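Local coordinates for protein triacylglycerol lipase (Clostridium botulinum, PDB 5AH1) that hydrolyses ester bonds as a triacylglycerol lipase of the alpha/beta-hydrolase clan, binds zinc, and is linked to the breakdown of synthetic polyesters, at residues P56-P61 / K437-D442; S265-K270 / E282-Y287. All blocks are in the same frame, centred on the assembly; numbering follows the deposited sequence.

Interaction 1: residues P56-P61 / K437-D442; sequences PPLKFP and KDWYMD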
loop_
_atom_site.group_PDB
_atom_site.type_symbol
_atom_site.label_atom_id
_atom_site.label_comp_id
_atom_site.label_asym_id
_atom_site.label_seq_id
_atom_site.Cartn_x
_atom_site.Cartn_y
_atom_site.Cartn_z
ATOM N N PRO A 56 24.318 -2.071 1.951
ATOM C CA PRO A 56 24.522 -1.139 0.834
ATOM C C PRO A 56 23.309 -0.240 0.652
ATOM O O PRO A 56 22.192 -0.740 0.604
ATOM C CB PRO A 56 24.676 -2.063 -0.378
ATOM C CG PRO A 56 25.030 -3.396 0.185
ATOM C CD PRO A 56 24.361 -3.475 1.510
ATOM N N PRO A 57 23.511 1.074 0.570
ATOM C CA PRO A 57 22.331 1.923 0.398
ATOM C C PRO A 57 21.683 1.773 -0.976
ATOM O O PRO A 57 22.355 1.666 -1.996
ATOM C CB PRO A 57 22.884 3.339 0.571
ATOM C CG PRO A 57 24.328 3.230 0.268
ATOM C CD PRO A 57 24.751 1.859 0.681
ATOM N N LEU A 58 20.356 1.769 -0.996
ATOM C CA LEU A 58 19.634 1.783 -2.254
ATOM C C LEU A 58 19.881 3.126 -2.919
ATOM O O LEU A 58 19.818 4.159 -2.260
ATOM C CB LEU A 58 18.136 1.576 -2.013
ATOM C CG LEU A 58 17.317 1.176 -3.237
ATOM C CD1 LEU A 58 17.697 -0.226 -3.702
ATOM C CD2 LEU A 58 15.823 1.243 -2.924
ATOM N N LYS A 59 20.156 3.111 -4.218
ATOM C CA LYS A 59 20.460 4.329 -4.958
ATOM C C LYS A 59 19.281 4.825 -5.776
ATOM O O LYS A 59 18.722 4.097 -6.612
ATOM C CB LYS A 59 21.661 4.099 -5.868
ATOM C CG LYS A 59 22.913 3.721 -5.108
ATOM C CD LYS A 59 24.078 3.487 -6.051
ATOM C CE LYS A 59 25.372 3.207 -5.296
ATOM N NZ LYS A 59 26.563 3.429 -6.174
ATOM N N PHE A 60 18.905 6.078 -5.541
ATOM C CA PHE A 60 17.822 6.665 -6.305
ATOM C C PHE A 60 18.345 6.828 -7.740
ATOM O O PHE A 60 19.464 7.288 -7.939
ATOM C CB PHE A 60 17.371 7.983 -5.689
ATOM C CG PHE A 60 16.129 8.512 -6.299
ATOM C CD1 PHE A 60 14.897 8.024 -5.891
ATOM C CD2 PHE A 60 16.171 9.462 -7.306
ATOM C CE1 PHE A 60 13.726 8.462 -6.477
ATOM C CE2 PHE A 60 14.999 9.914 -7.896
ATOM C CZ PHE A 60 13.778 9.422 -7.469
ATOM N N PRO A 61 17.563 6.420 -8.745
ATOM C CA PRO A 61 18.172 6.184 -10.065
ATOM C C PRO A 61 18.311 7.386 -10.996
ATOM O O PRO A 61 19.066 7.281 -11.952
ATOM C CB PRO A 61 17.225 5.169 -10.695
ATOM C CG PRO A 61 15.909 5.518 -10.101
ATOM C CD PRO A 61 16.200 5.861 -8.673
ATOM N N LYS A 437 17.183 4.915 3.460
ATOM C CA LYS A 437 16.853 6.280 3.872
ATOM C C LYS A 437 17.301 7.310 2.830
ATOM O O LYS A 437 16.580 8.265 2.536
ATOM C CB LYS A 437 17.395 6.599 5.269
ATOM C CG LYS A 437 18.902 6.623 5.385
ATOM C CD LYS A 437 19.322 6.767 6.841
ATOM C CE LYS A 437 20.835 6.770 6.987
ATOM N NZ LYS A 437 21.265 6.841 8.415
ATOM N N ASP A 438 18.473 7.112 2.245
ATOM C CA ASP A 438 18.961 8.059 1.241
ATOM C C ASP A 438 18.087 8.068 -0.009
ATOM O O ASP A 438 17.857 9.108 -0.612
ATOM C CB ASP A 438 20.417 7.757 0.892
ATOM C CG ASP A 438 21.353 8.052 2.046
ATOM O OD1 ASP A 438 21.277 9.175 2.586
ATOM O OD2 ASP A 438 22.142 7.159 2.422
ATOM N N TRP A 439 17.573 6.902 -0.381
ATOM C CA TRP A 439 16.660 6.801 -1.511
ATOM C C TRP A 439 15.431 7.674 -1.269
ATOM O O TRP A 439 15.026 8.462 -2.143
ATOM C CB TRP A 439 16.274 5.343 -1.736
ATOM C CG TRP A 439 15.479 5.058 -3.002
ATOM C CD1 TRP A 439 15.960 4.542 -4.163
ATOM C CD2 TRP A 439 14.058 5.209 -3.193
ATOM N NE1 TRP A 439 14.948 4.393 -5.079
ATOM C CE2 TRP A 439 13.770 4.796 -4.509
ATOM C CE3 TRP A 439 13.009 5.660 -2.386
ATOM C CZ2 TRP A 439 12.483 4.839 -5.043
ATOM C CZ3 TRP A 439 11.734 5.697 -2.915
ATOM C CH2 TRP A 439 11.478 5.289 -4.232
ATOM N N TYR A 440 14.843 7.554 -0.081
ATOM C CA TYR A 440 13.669 8.350 0.242
ATOM C C TYR A 440 13.964 9.849 0.326
ATOM O O TYR A 440 13.152 10.663 -0.114
ATOM C CB TYR A 440 13.008 7.850 1.529
ATOM C CG TYR A 440 12.191 6.609 1.297
ATOM C CD1 TYR A 440 12.758 5.349 1.384
ATOM C CD2 TYR A 440 10.855 6.707 0.937
ATOM C CE1 TYR A 440 12.011 4.218 1.140
ATOM C CE2 TYR A 440 10.097 5.578 0.698
ATOM C CZ TYR A 440 10.688 4.343 0.793
ATOM O OH TYR A 440 9.924 3.226 0.542
ATOM N N MET A 441 15.119 10.222 0.875
ATOM C CA MET A 441 15.489 11.636 0.931
ATOM C C MET A 441 15.669 12.207 -0.479
ATOM O O MET A 441 15.209 13.317 -0.771
ATOM C CB MET A 441 16.729 11.824 1.809
ATOM C CG MET A 441 16.374 11.602 3.297
ATOM S SD MET A 441 17.689 11.820 4.465
ATOM C CE MET A 441 18.643 10.374 4.100
ATOM N N ASP A 442 16.314 11.439 -1.354
ATOM C CA ASP A 442 16.472 11.856 -2.738
ATOM C C ASP A 442 15.135 11.927 -3.456
ATOM O O ASP A 442 14.933 12.799 -4.291
ATOM C CB ASP A 442 17.433 10.928 -3.492
ATOM C CG ASP A 442 18.889 11.169 -3.127
ATOM O OD1 ASP A 442 19.189 12.179 -2.450
ATOM O OD2 ASP A 442 19.733 10.336 -3.521
HETATM O O HOH W 1 19.015 4.484 0.339
HETATM O O HOH W 2 16.169 2.558 -7.076
HETATM O O HOH W 3 19.882 7.607 -3.382
#
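Leu58 and Phe60 hold the indole of Trp439 between them, one over each face, where the extended 56-61 loop crosses the start of helix 437-448. CD2 of Leu58 makes a CH-pi contact with the five-membered ring, 3.8 Å from its centroid and 24° off the normal. On the opposite face Phe60 presents its CD1 edge in an edge-to-face pair, the planes at 64° and the ring centroids 5.1 Å apart. Phe60 CD1 comes within 3.7 Å of Trp439 CE2. Trp439 carries its CG trans to the backbone N (chi1 -172°), which swings the indole out alongside the loop, and the backbone at Lys59 meets its rim through the carbonyl carbon. This apolar clamp is the tight part of the contact. The polar margin is looser, with no direct hydrogen bond between the segments and three waters bridging them. One accepts from Trp439 NE1 and donates to Lys59 O, so the indole N-H is satisfied at 3.0 Å from NE1 to the water. Another joins Leu58 O to Trp439 N, in the first turn of the helix, where backbone N-H groups lack a partner four residues back. The third links Phe60 N to Asp442 OD2, 2.7 Å from the water, while Asp442 CB rests against Phe60 CB at 3.7 Å. Beyond the clamp, Trp331, at the end of strand 327-331 in the central parallel sheet, and Tyr443, further along helix 437-448, meet both aromatic rings, and on another side of the helix Tyr440 packs against helix 106-112.

Interaction 2: residues S265-K270 / E282-Y287; sequences SIYDLK and ESQRDY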
loop_
_atom_site.group_PDB
_atom_site.type_symbol
_atom_site.label_atom_id
_atom_site.label_comp_id
_atom_site.label_asym_id
_atom_site.label_seq_id
_atom_site.Cartn_x
_atom_site.Cartn_y
_atom_site.Cartn_z
ATOM N N SER A 265 -0.814 -7.277 23.020
ATOM C CA SER A 265 -1.655 -6.165 22.586
ATOM C C SER A 265 -0.820 -5.005 22.081
ATOM O O SER A 265 -0.732 -3.969 22.726
ATOM C CB SER A 265 -2.550 -5.697 23.734
ATOM O OG SER A 265 -3.327 -6.770 24.203
ATOM N N ILE A 266 -0.215 -5.183 20.912
ATOM C CA ILE A 266 0.657 -4.165 20.342
ATOM C C ILE A 266 0.243 -3.825 18.908
ATOM O O ILE A 266 0.979 -3.155 18.190
ATOM C CB ILE A 266 2.147 -4.582 20.434
ATOM C CG1 ILE A 266 2.438 -5.833 19.597
ATOM C CG2 ILE A 266 2.528 -4.784 21.895
ATOM C CD1 ILE A 266 3.916 -6.243 19.578
ATOM N N TYR A 267 -0.940 -4.276 18.496
ATOM C CA TYR A 267 -1.515 -3.870 17.216
ATOM C C TYR A 267 -3.028 -4.071 17.229
ATOM O O TYR A 267 -3.554 -4.878 17.979
ATOM C CB TYR A 267 -0.862 -4.614 16.039
ATOM C CG TYR A 267 -0.986 -6.107 16.097
ATOM C CD1 TYR A 267 -0.088 -6.868 16.838
ATOM C CD2 TYR A 267 -2.010 -6.762 15.439
ATOM C CE1 TYR A 267 -0.198 -8.238 16.906
ATOM C CE2 TYR A 267 -2.128 -8.125 15.496
ATOM C CZ TYR A 267 -1.233 -8.865 16.238
ATOM O OH TYR A 267 -1.390 -10.228 16.279
ATOM N N ASP A 268 -3.709 -3.309 16.384
ATOM C CA ASP A 268 -5.167 -3.222 16.341
ATOM C C ASP A 268 -5.546 -3.389 14.874
ATOM O O ASP A 268 -4.972 -2.732 14.007
ATOM C CB ASP A 268 -5.551 -1.838 16.894
ATOM C CG ASP A 268 -7.051 -1.525 16.857
ATOM O OD1 ASP A 268 -7.870 -2.291 16.303
ATOM O OD2 ASP A 268 -7.407 -0.453 17.413
ATOM N N LEU A 269 -6.462 -4.303 14.580
ATOM C CA LEU A 269 -6.886 -4.551 13.194
ATOM C C LEU A 269 -7.917 -3.540 12.693
ATOM O O LEU A 269 -8.214 -3.501 11.503
ATOM C CB LEU A 269 -7.424 -5.964 13.022
ATOM C CG LEU A 269 -6.427 -7.063 13.374
ATOM C CD1 LEU A 269 -7.112 -8.418 13.360
ATOM C CD2 LEU A 269 -5.228 -7.048 12.435
ATOM N N LYS A 270 -8.442 -2.712 13.593
ATOM C CA LYS A 270 -9.242 -1.541 13.220
ATOM C C LYS A 270 -10.485 -1.889 12.402
ATOM O O LYS A 270 -10.894 -1.131 11.525
ATOM C CB LYS A 270 -8.367 -0.507 12.492
ATOM C CG LYS A 270 -7.040 -0.257 13.203
ATOM C CD LYS A 270 -6.211 0.904 12.629
ATOM C CE LYS A 270 -4.919 1.076 13.407
ATOM N NZ LYS A 270 -3.987 -0.056 13.261
ATOM N N GLU A 282 -10.971 -9.303 26.589
ATOM C CA GLU A 282 -10.543 -10.302 25.616
ATOM C C GLU A 282 -9.042 -10.210 25.413
ATOM O O GLU A 282 -8.488 -9.121 25.333
ATOM C CB GLU A 282 -11.263 -10.071 24.293
ATOM C CG GLU A 282 -11.057 -11.177 23.273
ATOM C CD GLU A 282 -11.804 -10.930 21.976
ATOM O OE1 GLU A 282 -11.968 -9.754 21.586
ATOM O OE2 GLU A 282 -12.221 -11.913 21.330
ATOM N N SER A 283 -8.379 -11.358 25.365
ATOM C CA SER A 283 -6.949 -11.385 25.078
ATOM C C SER A 283 -6.680 -11.119 23.608
ATOM O O SER A 283 -7.555 -11.315 22.767
ATOM C CB SER A 283 -6.372 -12.747 25.439
ATOM O OG SER A 283 -6.888 -13.739 24.576
ATOM N N GLN A 284 -5.453 -10.712 23.290
ATOM C CA GLN A 284 -5.078 -10.527 21.895
ATOM C C GLN A 284 -5.243 -11.829 21.116
ATOM O O GLN A 284 -5.726 -11.813 19.988
ATOM C CB GLN A 284 -3.647 -9.991 21.770
ATOM C CG GLN A 284 -3.230 -9.607 20.350
ATOM C CD GLN A 284 -3.753 -8.246 19.913
ATOM O OE1 GLN A 284 -4.536 -7.609 20.612
ATOM N NE2 GLN A 284 -3.308 -7.792 18.758
ATOM N N ARG A 285 -4.856 -12.955 21.704
ATOM C CA ARG A 285 -4.978 -14.226 21.001
ATOM C C ARG A 285 -6.434 -14.557 20.677
ATOM O O ARG A 285 -6.735 -15.026 19.584
ATOM C CB ARG A 285 -4.351 -15.355 21.817
ATOM C CG ARG A 285 -4.477 -16.727 21.169
ATOM C CD ARG A 285 -5.694 -17.481 21.702
ATOM N NE ARG A 285 -6.040 -18.632 20.875
ATOM C CZ ARG A 285 -5.519 -19.846 21.012
ATOM N NH1 ARG A 285 -4.608 -20.092 21.950
ATOM N NH2 ARG A 285 -5.911 -20.822 20.204
ATOM N N ASP A 286 -7.338 -14.345 21.629
ATOM C CA ASP A 286 -8.740 -14.657 21.391
ATOM C C ASP A 286 -9.338 -13.716 20.343
ATOM O O ASP A 286 -10.140 -14.130 19.502
ATOM C CB ASP A 286 -9.524 -14.616 22.701
ATOM C CG ASP A 286 -9.295 -15.853 23.561
ATOM O OD1 ASP A 286 -8.701 -16.841 23.072
ATOM O OD2 ASP A 286 -9.741 -15.855 24.724
ATOM N N TYR A 287 -8.895 -12.466 20.361
ATOM C CA TYR A 287 -9.342 -11.457 19.398
ATOM C C TYR A 287 -8.904 -11.831 17.988
ATOM O O TYR A 287 -9.711 -11.802 17.061
ATOM C CB TYR A 287 -8.764 -10.118 19.848
ATOM C CG TYR A 287 -8.702 -8.984 18.845
ATOM C CD1 TYR A 287 -9.840 -8.479 18.226
ATOM C CD2 TYR A 287 -7.495 -8.361 18.569
ATOM C CE1 TYR A 287 -9.762 -7.406 17.321
ATOM C CE2 TYR A 287 -7.406 -7.292 17.684
ATOM C CZ TYR A 287 -8.537 -6.812 17.057
ATOM O OH TYR A 287 -8.437 -5.743 16.185
HETATM O O HOH W 4 -5.423 -4.806 20.389
#
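The backbones come closest at Ser265 and Gln284, whose CA atoms are 5.6 Å apart, and diverge to 9.6 Å between the CA atoms of Leu269 and Tyr287. Gln284 and Tyr287, one turn apart on the helix, bridge this widening gap. The Gln284 chain bends at chi2 (80°) and brings NE2 over the centre of one face of the Tyr267 ring, with the amide plane nearly perpendicular to it. The same NE2 donates to Tyr267 O at 3.0 Å, with that oxygen close to the amide plane. OE1 takes a hydrogen bond from Lys278 NZ and another from a water that also reaches Tyr267 O; together these fix the amide's rotation. Tyr287 extends its hydroxyl to the loop, where OH accepts from Leu269 N at 2.9 Å while Leu269 CB packs against it. Beside that hydroxyl, Asp268 OD1 accepts from Lys270 N in an Asx turn. At the start of the helix, Ser283 at the N-cap accepts from Asp286 N through OG. The Tyr267 hydroxyl bonds to Leu262 O. Tyr267 and Leu269 also pack on Ile288 of helix 284-292 and Phe250 of helix 242-257, so these two side chains of the loop lie between the two helices.

In the fold
From the N terminus, the chain leaves helix 49-54 and runs through 56-61, the first half of interaction 1, before entering the central parallel sheet at strand 80-83. Its partner, helix 437-448, comes 376 residues later, after the last strand, so interaction 1 closes a loop that takes in the whole sheet and ties the N-terminal lead-in to the C-terminal helix. Interaction 2 falls within that span without crossing it: a short loop, with 11 residues between its two segments, which joins the connection after helix 242-257 to the start of helix 284-292. Interactions 1 and 2 do not touch; the centres of interactions 1 and 2 lie about 35 Å apart.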